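Local coordinates for putative pneumococcal surface protein (Streptococcus pneumoniae, PDB 4CNL), which binds choline through a repeat domain and so probably anchors itself to the choline-bearing teichoic acids of the pneumococcal cell wall, at residues G4-D9 / Y13-N18; N20-A25 / Y30-D35; A159-V164 / R168-A173. All blocks are in the same frame, centred on the assembly; numbering follows the deposited sequence.

Interaction 1: G4-D9 / Y13-N18; sequences GWVKQD and YYFDGN. With CHT (choline ion), chain D.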
loop_
_atom_site.group_PDB
_atom_site.type_symbol
_atom_site.label_atom_id
_atom_site.label_comp_id
_atom_site.label_asym_id
_atom_site.label_seq_id
_atom_site.Cartn_x
_atom_site.Cartn_y
_atom_site.Cartn_z
ATOM N N GLY A 4 19.887 -1.993 32.128
ATOM C CA GLY A 4 19.871 -2.691 30.858
ATOM C C GLY A 4 18.857 -3.813 30.783
ATOM O O GLY A 4 17.944 -3.912 31.614
ATOM N N TRP A 5 19.026 -4.649 29.765
ATOM C CA TRP A 5 18.084 -5.715 29.451
ATOM C C TRP A 5 18.280 -6.924 30.358
ATOM O O TRP A 5 19.395 -7.422 30.516
ATOM C CB TRP A 5 18.232 -6.127 27.992
ATOM C CG TRP A 5 17.657 -5.125 27.048
ATOM C CD1 TRP A 5 18.337 -4.220 26.292
ATOM C CD2 TRP A 5 16.269 -4.926 26.770
ATOM N NE1 TRP A 5 17.458 -3.475 25.546
ATOM C CE2 TRP A 5 16.179 -3.881 25.831
ATOM C CE3 TRP A 5 15.094 -5.533 27.223
ATOM C CZ2 TRP A 5 14.960 -3.431 25.334
ATOM C CZ3 TRP A 5 13.883 -5.082 26.734
ATOM C CH2 TRP A 5 13.822 -4.045 25.795
ATOM N N VAL A 6 17.184 -7.396 30.934
ATOM C CA VAL A 6 17.209 -8.489 31.901
ATOM C C VAL A 6 16.031 -9.408 31.635
ATOM O O VAL A 6 14.903 -8.932 31.515
ATOM C CB VAL A 6 17.118 -7.958 33.350
ATOM C CG1 VAL A 6 16.948 -9.097 34.325
ATOM C CG2 VAL A 6 18.342 -7.116 33.695
ATOM N N LYS A 7 16.275 -10.711 31.534
ATOM C CA LYS A 7 15.173 -11.659 31.354
ATOM C C LYS A 7 14.766 -12.244 32.704
ATOM O O LYS A 7 15.591 -12.827 33.413
ATOM C CB LYS A 7 15.555 -12.776 30.377
ATOM C CG LYS A 7 14.361 -13.572 29.858
ATOM C CD LYS A 7 14.761 -14.464 28.696
ATOM C CE LYS A 7 13.563 -15.215 28.148
ATOM N NZ LYS A 7 13.978 -16.230 27.139
ATOM N N GLN A 8 13.497 -12.059 33.053
ATOM C CA GLN A 8 12.939 -12.506 34.329
ATOM C C GLN A 8 11.613 -13.196 34.118
ATOM O O GLN A 8 10.727 -12.630 33.471
ATOM C CB GLN A 8 12.676 -11.336 35.277
ATOM C CG GLN A 8 13.674 -10.239 35.312
ATOM C CD GLN A 8 13.417 -9.340 36.496
ATOM O OE1 GLN A 8 12.865 -8.242 36.360
ATOM N NE2 GLN A 8 13.785 -9.814 37.679
ATOM N N ASP A 9 11.453 -14.381 34.701
ATOM C CA ASP A 9 10.180 -15.103 34.672
ATOM C C ASP A 9 9.578 -15.143 33.266
ATOM O O ASP A 9 8.400 -14.838 33.072
ATOM C CB ASP A 9 9.197 -14.471 35.656
ATOM C CG ASP A 9 7.990 -15.359 35.941
ATOM O OD1 ASP A 9 8.112 -16.602 35.835
ATOM O OD2 ASP A 9 6.921 -14.803 36.266
ATOM N N TYR A 13 12.806 -7.553 30.343
ATOM C CA TYR A 13 12.573 -6.264 30.988
ATOM C C TYR A 13 13.758 -5.352 30.711
ATOM O O TYR A 13 14.876 -5.825 30.497
ATOM C CB TYR A 13 12.401 -6.426 32.511
ATOM C CG TYR A 13 11.172 -7.212 32.877
ATOM C CD1 TYR A 13 11.174 -8.599 32.823
ATOM C CD2 TYR A 13 10.002 -6.567 33.257
ATOM C CE1 TYR A 13 10.040 -9.331 33.147
ATOM C CE2 TYR A 13 8.860 -7.283 33.573
ATOM C CZ TYR A 13 8.892 -8.665 33.524
ATOM O OH TYR A 13 7.759 -9.382 33.834
ATOM N N TYR A 14 13.527 -4.047 30.751
ATOM C CA TYR A 14 14.627 -3.108 30.613
ATOM C C TYR A 14 14.735 -2.238 31.857
ATOM O O TYR A 14 13.795 -1.543 32.219
ATOM C CB TYR A 14 14.463 -2.240 29.359
ATOM C CG TYR A 14 15.652 -1.333 29.157
ATOM C CD1 TYR A 14 16.809 -1.800 28.535
ATOM C CD2 TYR A 14 15.629 -0.021 29.608
ATOM C CE1 TYR A 14 17.913 -0.976 28.374
ATOM C CE2 TYR A 14 16.724 0.810 29.439
ATOM C CZ TYR A 14 17.856 0.329 28.827
ATOM O OH TYR A 14 18.938 1.164 28.660
ATOM N N PHE A 15 15.885 -2.316 32.526
ATOM C CA PHE A 15 16.157 -1.484 33.686
ATOM C C PHE A 15 16.806 -0.181 33.249
ATOM O O PHE A 15 17.833 -0.213 32.570
ATOM C CB PHE A 15 17.087 -2.213 34.666
ATOM C CG PHE A 15 16.412 -3.298 35.468
ATOM C CD1 PHE A 15 16.099 -4.527 34.891
ATOM C CD2 PHE A 15 16.134 -3.102 36.814
ATOM C CE1 PHE A 15 15.490 -5.533 35.652
ATOM C CE2 PHE A 15 15.516 -4.088 37.578
ATOM C CZ PHE A 15 15.196 -5.308 37.002
ATOM N N ASP A 16 16.227 0.959 33.628
ATOM C CA ASP A 16 16.833 2.238 33.255
ATOM C C ASP A 16 18.070 2.536 34.108
ATOM O O ASP A 16 18.506 1.713 34.923
ATOM C CB ASP A 16 15.814 3.404 33.324
ATOM C CG ASP A 16 15.297 3.722 34.747
ATOM O OD1 ASP A 16 15.970 3.461 35.774
ATOM O OD2 ASP A 16 14.191 4.297 34.825
ATOM N N GLY A 17 18.643 3.717 33.903
ATOM C CA GLY A 17 19.892 4.075 34.558
ATOM C C GLY A 17 19.779 4.158 36.068
ATOM O O GLY A 17 20.779 4.000 36.768
ATOM N N ASN A 18 18.575 4.398 36.576
ATOM C CA ASN A 18 18.372 4.431 38.028
ATOM C C ASN A 18 17.877 3.094 38.570
ATOM O O ASN A 18 17.377 3.008 39.699
ATOM C CB ASN A 18 17.407 5.559 38.408
ATOM C CG ASN A 18 18.091 6.906 38.428
ATOM O OD1 ASN A 18 19.262 6.997 38.791
ATOM N ND2 ASN A 18 17.384 7.953 38.015
HETATM C C4 CHT D . 16.144 -10.206 22.771
HETATM C C5 CHT D . 15.634 -8.912 23.402
HETATM C C6 CHT D . 17.600 -7.946 22.499
HETATM C C7 CHT D . 16.183 -6.684 23.889
HETATM C C8 CHT D . 17.484 -8.433 24.792
HETATM O O6 CHT D . 15.231 -10.626 21.763
HETATM N N1 CHT D . 16.730 -7.997 23.649
HETATM O O HOH W 1 7.681 -12.010 33.599
#
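Trp5 and Tyr14 face each other across a two-stranded antiparallel beta hairpin, strands 4-8 and 11-15, the building unit of choline-binding repeats. Four backbone hydrogen bonds set its register. Gly4 and Phe15 form one hydrogen-bonded pair, Val6 and Tyr13 another, and all four N...O distances are 2.8 Å; Trp5 and Tyr14 make the non-hydrogen-bonded pair between them. Over residues 4-8 and 13-15 the directions differ by 141°, well short of exactly antiparallel, so the hairpin is twisted. Gly4 has a positive phi, with backbone angles at which a side chain would meet the preceding carbonyl.

Aromatic contacts occupy the face bearing Trp5 and Tyr14. With its CG anti to the backbone N (chi1 -176°), Tyr14 turns CB and CD1 toward the indole. CB sits over the six-membered ring, 3.9 Å from its centroid, as a CH-pi contact, while the phenol edge approaches the five-membered ring in an edge-to-face pair with planes at 64°. The opposite indole face receives the choline ion: methyl C7 lies 3.4 Å from Trp5 CD2, consistent with cation-pi binding of the trimethylammonium group. Tyr14 thus backs a ring of the choline pocket that also includes Trp12, Tyr30, Met38 and Asp58.

The other face is less uniformly apolar. Val6 CG2 packs 3.6 Å from Phe15 CD1, and Leu21 covers Phe15 further. Gln8 runs across Tyr13 at about a right angle; its OE1 lies over the phenol face and also meets the Phe15 rim. Along the edge of Tyr13, a water joins the two segments: it donates to Asp9 O, and its oxygen is 2.6 Å from Tyr13 OH.

Interaction 2: N20-A25 / Y30-D35; sequences NLVKNA and YYLKAD. With CHT (choline ion), chain D.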
loop_
_atom_site.group_PDB
_atom_site.type_symbol
_atom_site.label_atom_id
_atom_site.label_comp_id
_atom_site.label_asym_id
_atom_site.label_seq_id
_atom_site.Cartn_x
_atom_site.Cartn_y
_atom_site.Cartn_z
ATOM N N ASN A 20 15.475 1.133 37.600
ATOM C CA ASN A 20 14.025 0.981 37.667
ATOM C C ASN A 20 13.458 0.441 36.356
ATOM O O ASN A 20 14.022 0.691 35.287
ATOM C CB ASN A 20 13.380 2.325 38.023
ATOM C CG ASN A 20 13.877 2.868 39.346
ATOM O OD1 ASN A 20 14.250 4.047 39.461
ATOM N ND2 ASN A 20 13.919 2.004 40.346
ATOM N N LEU A 21 12.362 -0.316 36.433
ATOM C CA LEU A 21 11.776 -0.890 35.217
ATOM C C LEU A 21 11.171 0.178 34.327
ATOM O O LEU A 21 10.465 1.071 34.794
ATOM C CB LEU A 21 10.693 -1.924 35.555
ATOM C CG LEU A 21 11.135 -3.177 36.314
ATOM C CD1 LEU A 21 9.942 -4.109 36.535
ATOM C CD2 LEU A 21 12.227 -3.897 35.563
ATOM N N VAL A 22 11.439 0.066 33.032
ATOM C CA VAL A 22 10.783 0.907 32.042
ATOM C C VAL A 22 9.437 0.280 31.676
ATOM O O VAL A 22 9.352 -0.922 31.406
ATOM C CB VAL A 22 11.661 1.085 30.794
ATOM C CG1 VAL A 22 10.880 1.794 29.686
ATOM C CG2 VAL A 22 12.955 1.849 31.151
ATOM N N LYS A 23 8.378 1.090 31.691
ATOM C CA LYS A 23 7.030 0.588 31.407
ATOM C C LYS A 23 6.292 1.577 30.517
ATOM O O LYS A 23 6.457 2.789 30.667
ATOM C CB LYS A 23 6.232 0.357 32.691
ATOM C CG LYS A 23 6.909 -0.572 33.689
ATOM C CD LYS A 23 6.086 -0.717 34.969
ATOM C CE LYS A 23 6.732 -1.700 35.933
ATOM N NZ LYS A 23 5.958 -1.782 37.213
ATOM N N ASN A 24 5.497 1.053 29.591
ATOM C CA ASN A 24 4.759 1.878 28.624
ATOM C C ASN A 24 5.646 2.829 27.843
ATOM O O ASN A 24 5.348 4.021 27.749
ATOM C CB ASN A 24 3.675 2.705 29.320
ATOM C CG ASN A 24 2.717 1.864 30.111
ATOM O OD1 ASN A 24 1.993 1.045 29.552
ATOM N ND2 ASN A 24 2.694 2.070 31.426
ATOM N N ALA A 25 6.732 2.317 27.277
ATOM C CA ALA A 25 7.693 3.187 26.616
ATOM C C ALA A 25 8.615 2.418 25.702
ATOM O O ALA A 25 8.869 1.223 25.891
ATOM C CB ALA A 25 8.514 3.964 27.643
ATOM N N TYR A 30 12.718 -1.413 20.737
ATOM C CA TYR A 30 11.840 -2.286 21.516
ATOM C C TYR A 30 10.826 -1.506 22.324
ATOM O O TYR A 30 11.067 -0.360 22.719
ATOM C CB TYR A 30 12.682 -3.165 22.454
ATOM C CG TYR A 30 13.791 -3.864 21.711
ATOM C CD1 TYR A 30 13.559 -5.075 21.071
ATOM C CD2 TYR A 30 15.055 -3.293 21.615
ATOM C CE1 TYR A 30 14.566 -5.713 20.363
ATOM C CE2 TYR A 30 16.068 -3.926 20.908
ATOM C CZ TYR A 30 15.815 -5.138 20.290
ATOM O OH TYR A 30 16.814 -5.775 19.593
ATOM N N TYR A 31 9.685 -2.134 22.586
ATOM C CA TYR A 31 8.633 -1.477 23.344
ATOM C C TYR A 31 8.333 -2.231 24.635
ATOM O O TYR A 31 8.075 -3.432 24.599
ATOM C CB TYR A 31 7.350 -1.364 22.499
ATOM C CG TYR A 31 6.279 -0.606 23.228
ATOM C CD1 TYR A 31 6.315 0.785 23.285
ATOM C CD2 TYR A 31 5.259 -1.273 23.907
ATOM C CE1 TYR A 31 5.354 1.498 23.984
ATOM C CE2 TYR A 31 4.279 -0.567 24.601
ATOM C CZ TYR A 31 4.341 0.822 24.640
ATOM O OH TYR A 31 3.401 1.553 25.333
ATOM N N LEU A 32 8.362 -1.522 25.764
ATOM C CA LEU A 32 8.046 -2.119 27.061
ATOM C C LEU A 32 6.591 -1.842 27.416
ATOM O O LEU A 32 6.146 -0.687 27.442
ATOM C CB LEU A 32 8.978 -1.582 28.153
ATOM C CG LEU A 32 10.469 -1.956 28.121
ATOM C CD1 LEU A 32 10.673 -3.440 27.885
ATOM C CD2 LEU A 32 11.228 -1.130 27.067
ATOM N N LYS A 33 5.848 -2.906 27.691
ATOM C CA LYS A 33 4.411 -2.795 27.928
ATOM C C LYS A 33 4.087 -2.332 29.358
ATOM O O LYS A 33 4.979 -1.964 30.118
ATOM C CB LYS A 33 3.745 -4.136 27.615
ATOM C CG LYS A 33 3.932 -4.544 26.158
ATOM C CD LYS A 33 3.202 -5.843 25.800
ATOM C CE LYS A 33 3.876 -7.058 26.423
ATOM N NZ LYS A 33 3.304 -8.342 25.891
ATOM N N ALA A 34 2.806 -2.341 29.714
ATOM C CA ALA A 34 2.372 -1.754 30.980
ATOM C C ALA A 34 2.946 -2.466 32.202
ATOM O O ALA A 34 3.118 -1.854 33.262
ATOM C CB ALA A 34 0.838 -1.733 31.052
ATOM N N ASP A 35 3.245 -3.756 32.056
ATOM C CA ASP A 35 3.805 -4.534 33.156
ATOM C C ASP A 35 5.333 -4.590 33.069
ATOM O O ASP A 35 5.977 -5.253 33.872
ATOM C CB ASP A 35 3.223 -5.956 33.170
ATOM C CG ASP A 35 3.346 -6.658 31.831
ATOM O OD1 ASP A 35 4.012 -6.119 30.924
ATOM O OD2 ASP A 35 2.769 -7.762 31.677
HETATM C C4 CHT D . 16.144 -10.206 22.771
HETATM C C5 CHT D . 15.634 -8.912 23.402
HETATM C C6 CHT D . 17.600 -7.946 22.499
HETATM C C7 CHT D . 16.183 -6.684 23.889
HETATM C C8 CHT D . 17.484 -8.433 24.792
HETATM O O6 CHT D . 15.231 -10.626 21.763
HETATM N N1 CHT D . 16.730 -7.997 23.649
HETATM O O HOH W 2 3.264 -3.143 36.477
HETATM O O HOH W 3 1.777 0.111 27.161
HETATM O O HOH W 4 2.205 0.484 34.118
#
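A G1 beta bulge opens the short hairpin of strands 25-27 and 30-32 in a choline-binding repeat: Asn24 and Ala25 both lie opposite Leu32. Asn24 adopts the positive phi (54°) usual for the first bulge position. Ala25 and Leu32 then exchange two backbone hydrogen bonds, of which Leu32 N to Ala25 O is the shorter at 2.8 Å. The amide of Asn24 instead reaches Lys33 O at 3.1 Å, standing well above that carbonyl plane, 72° out of it.

Leu32, the buried residue here, packs against Val22: its CB lies 3.3 Å from the carbonyl Val22 O, and the apolar contact proper is CD2 on Val22 CG1, the two side chains crossing at about a right angle. A first torsion near trans (chi1 -176°) sends the Tyr31 ring along the bulge, with CE1 3.7 Å from Ala25 N and OH near Asn24 CA.

Polar side chains close the outer margin through water. Asn24 OD1 touches Ala34 CA at 3.2 Å and accepts from a water whose oxygen is 2.8 Å from Tyr31 OH; a second water links Asn24 ND2 to Ala34 O. Lys23 extends past Ala34 O, while the ammonium of Lys33 pairs with Glu42.

Tyr30, at the start of the strand, presents a ring face to choline methyl C7, 3.8 Å above its centre. The chemistry is therefore divided: backbone bonds and Leu32 probably help to hold the strand that carries Tyr30, while one water ties the bulge residue Asn24 to Ala34 and another ties it to Tyr31.

Interaction 3: A159-V164 / R168-A173; sequences AVNEWV and RYYVGA. With CHT (choline ion), chain E.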
loop_
_atom_site.group_PDB
_atom_site.type_symbol
_atom_site.label_atom_id
_atom_site.label_comp_id
_atom_site.label_asym_id
_atom_site.label_seq_id
_atom_site.Cartn_x
_atom_site.Cartn_y
_atom_site.Cartn_z
ATOM N N ALA A 159 -12.977 2.040 -26.074
ATOM C CA ALA A 159 -14.059 2.030 -27.058
ATOM C C ALA A 159 -14.013 0.792 -27.947
ATOM O O ALA A 159 -12.934 0.315 -28.290
ATOM C CB ALA A 159 -13.990 3.284 -27.923
ATOM N N VAL A 160 -15.188 0.286 -28.328
ATOM C CA VAL A 160 -15.279 -0.794 -29.317
ATOM C C VAL A 160 -16.444 -0.567 -30.270
ATOM O O VAL A 160 -17.524 -0.139 -29.847
ATOM C CB VAL A 160 -15.457 -2.183 -28.667
ATOM C CG1 VAL A 160 -14.175 -2.620 -27.936
ATOM C CG2 VAL A 160 -16.627 -2.175 -27.705
ATOM N N ASN A 161 -16.210 -0.858 -31.548
ATOM C CA ASN A 161 -17.230 -0.745 -32.605
ATOM C C ASN A 161 -18.041 0.551 -32.507
ATOM O O ASN A 161 -19.267 0.539 -32.333
ATOM C CB ASN A 161 -18.159 -1.962 -32.583
ATOM C CG ASN A 161 -19.011 -2.057 -33.840
ATOM O OD1 ASN A 161 -18.903 -1.221 -34.745
ATOM N ND2 ASN A 161 -19.853 -3.087 -33.913
ATOM N N GLU A 162 -17.357 1.680 -32.610
ATOM C CA GLU A 162 -18.037 2.962 -32.479
ATOM C C GLU A 162 -17.173 4.064 -33.053
ATOM O O GLU A 162 -15.967 3.884 -33.278
ATOM C CB GLU A 162 -18.390 3.259 -31.014
ATOM C CG GLU A 162 -17.214 3.266 -30.050
ATOM C CD GLU A 162 -17.662 3.352 -28.597
ATOM O OE1 GLU A 162 -18.452 4.269 -28.271
ATOM O OE2 GLU A 162 -17.233 2.500 -27.782
ATOM N N TRP A 163 -17.811 5.197 -33.316
ATOM C CA TRP A 163 -17.110 6.395 -33.740
ATOM C C TRP A 163 -16.700 7.191 -32.510
ATOM O O TRP A 163 -17.505 7.404 -31.604
ATOM C CB TRP A 163 -17.997 7.225 -34.664
ATOM C CG TRP A 163 -18.175 6.561 -35.984
ATOM C CD1 TRP A 163 -19.121 5.632 -36.316
ATOM C CD2 TRP A 163 -17.367 6.746 -37.145
ATOM N NE1 TRP A 163 -18.953 5.233 -37.623
ATOM C CE2 TRP A 163 -17.879 5.902 -38.152
ATOM C CE3 TRP A 163 -16.255 7.541 -37.433
ATOM C CZ2 TRP A 163 -17.319 5.837 -39.425
ATOM C CZ3 TRP A 163 -15.705 7.479 -38.701
ATOM C CH2 TRP A 163 -16.231 6.633 -39.675
ATOM N N VAL A 164 -15.445 7.616 -32.473
ATOM C CA VAL A 164 -14.887 8.268 -31.290
ATOM C C VAL A 164 -14.117 9.532 -31.630
ATOM O O VAL A 164 -13.799 9.781 -32.798
ATOM C CB VAL A 164 -13.917 7.336 -30.527
ATOM C CG1 VAL A 164 -14.608 6.032 -30.118
ATOM C CG2 VAL A 164 -12.682 7.054 -31.364
ATOM N N ARG A 168 -14.753 11.391 -35.233
ATOM C CA ARG A 168 -13.869 11.428 -36.399
ATOM C C ARG A 168 -13.264 10.077 -36.776
ATOM O O ARG A 168 -12.895 9.865 -37.934
ATOM C CB ARG A 168 -12.740 12.438 -36.168
ATOM C CG ARG A 168 -13.231 13.875 -36.162
ATOM C CD ARG A 168 -12.129 14.827 -35.780
ATOM N NE ARG A 168 -11.758 14.662 -34.364
ATOM C CZ ARG A 168 -10.782 15.343 -33.773
ATOM N NH1 ARG A 168 -10.081 16.216 -34.478
ATOM N NH2 ARG A 168 -10.503 15.152 -32.485
ATOM N N TYR A 169 -13.153 9.171 -35.805
ATOM C CA TYR A 169 -12.423 7.923 -36.008
ATOM C C TYR A 169 -13.287 6.727 -35.673
ATOM O O TYR A 169 -13.989 6.733 -34.657
ATOM C CB TYR A 169 -11.167 7.879 -35.138
ATOM C CG TYR A 169 -10.146 8.937 -35.449
ATOM C CD1 TYR A 169 -9.171 8.713 -36.415
ATOM C CD2 TYR A 169 -10.144 10.150 -34.778
ATOM C CE1 TYR A 169 -8.226 9.673 -36.710
ATOM C CE2 TYR A 169 -9.194 11.119 -35.065
ATOM C CZ TYR A 169 -8.240 10.870 -36.034
ATOM O OH TYR A 169 -7.287 11.816 -36.344
ATOM N N TYR A 170 -13.229 5.698 -36.509
ATOM C CA TYR A 170 -13.982 4.478 -36.253
ATOM C C TYR A 170 -13.073 3.403 -35.671
ATOM O O TYR A 170 -12.061 3.019 -36.280
ATOM C CB TYR A 170 -14.653 3.958 -37.535
ATOM C CG TYR A 170 -15.295 2.608 -37.311
ATOM C CD1 TYR A 170 -16.537 2.506 -36.685
ATOM C CD2 TYR A 170 -14.644 1.438 -37.688
ATOM C CE1 TYR A 170 -17.118 1.259 -36.452
ATOM C CE2 TYR A 170 -15.215 0.195 -37.458
ATOM C CZ TYR A 170 -16.449 0.119 -36.835
ATOM O OH TYR A 170 -17.014 -1.123 -36.605
ATOM N N VAL A 171 -13.422 2.908 -34.489
ATOM C CA VAL A 171 -12.716 1.742 -33.983
ATOM C C VAL A 171 -13.580 0.501 -34.158
ATOM O O VAL A 171 -14.780 0.528 -33.899
ATOM C CB VAL A 171 -12.313 1.904 -32.505
ATOM C CG1 VAL A 171 -11.286 3.016 -32.368
ATOM C CG2 VAL A 171 -13.531 2.206 -31.642
ATOM N N GLY A 172 -12.967 -0.581 -34.628
ATOM C CA GLY A 172 -13.683 -1.832 -34.830
ATOM C C GLY A 172 -14.024 -2.521 -33.525
ATOM O O GLY A 172 -13.702 -2.014 -32.444
ATOM N N ALA A 173 -14.691 -3.672 -33.611
ATOM C CA ALA A 173 -15.092 -4.386 -32.398
ATOM C C ALA A 173 -13.902 -4.750 -31.511
ATOM O O ALA A 173 -14.055 -4.847 -30.292
ATOM C CB ALA A 173 -15.873 -5.633 -32.757
HETATM C C4 CHT E . -5.424 9.823 -33.757
HETATM C C5 CHT E . -4.641 8.679 -33.126
HETATM C C6 CHT E . -4.342 6.349 -33.256
HETATM C C7 CHT E . -6.178 7.380 -34.323
HETATM C C8 CHT E . -3.992 7.707 -35.149
HETATM O O6 CHT E . -5.258 10.972 -32.939
HETATM N N1 CHT E . -4.789 7.519 -33.965
#
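A chi1 of 173° turns the Tyr170 ring away from its own amide nitrogen while Trp163 keeps CG anti to its carbonyl carbon, and the two side chains meet at about a right angle. Tyr170 CB consequently lies over the indole face, 3.6 Å from the six-membered ring centroid and 4° off its normal, a well-centred CH-pi contact. The phenol itself is oblique to the five-membered ring, with planes at 55°. Further out, Tyr170 OH donates to Asn161 OD1 at 2.7 Å, approaching from above the amide carbonyl plane.

Asn161 and Glu162 both oppose Val171 in a G1 beta bulge. Asn161 N bonds to Gly172 O, and Glu162 exchanges two backbone bonds with Val171. Near the turn Val164 O takes both Tyr169 N, at 3.1 Å, and, weakly, Arg168 N, the mark of a classic bulge, while Val164 N returns a bond to Tyr169 O. Glu162, extended beyond CG, accepts from Val160 N through OE2 at 3.1 Å, on the lone pair away from OE1, which pairs with Lys153.

On the face of Val164, Tyr169 and Val171, choline C7 sits 3.8 Å above the Tyr169 ring plane, toward its rim. There the hairpin of strands 162-164 and 169-171 lies against strand 145-147: Trp146 touches Val164 and Val171 and meets Tyr169 edge-to-face, and Trp177 completes the aromatic setting of the pocket.

Overall arrangement
Along the chain the contacts follow in series, 4-9/13-18, then 20-25/30-35, and finally 159-164/168-173. Interactions 1 and 2 are neighbours, their centres 10 Å apart. Tyr14 O and Val22 N, 3.0 Å apart, probably form a hydrogen bond, Trp5 CH2 packs 3.6 Å from Tyr30 CB, and both contacts touch the same choline, so successive hairpins together wall it. Interaction 3 belongs to a different choline at the far end of the elongated, helix-free domain, its centre 73 Å from that of interaction 1 and 67 Å from that of interaction 2. Repeated hairpins thus spread choline sites along the molecule, consistent with multivalent attachment to teichoic acid.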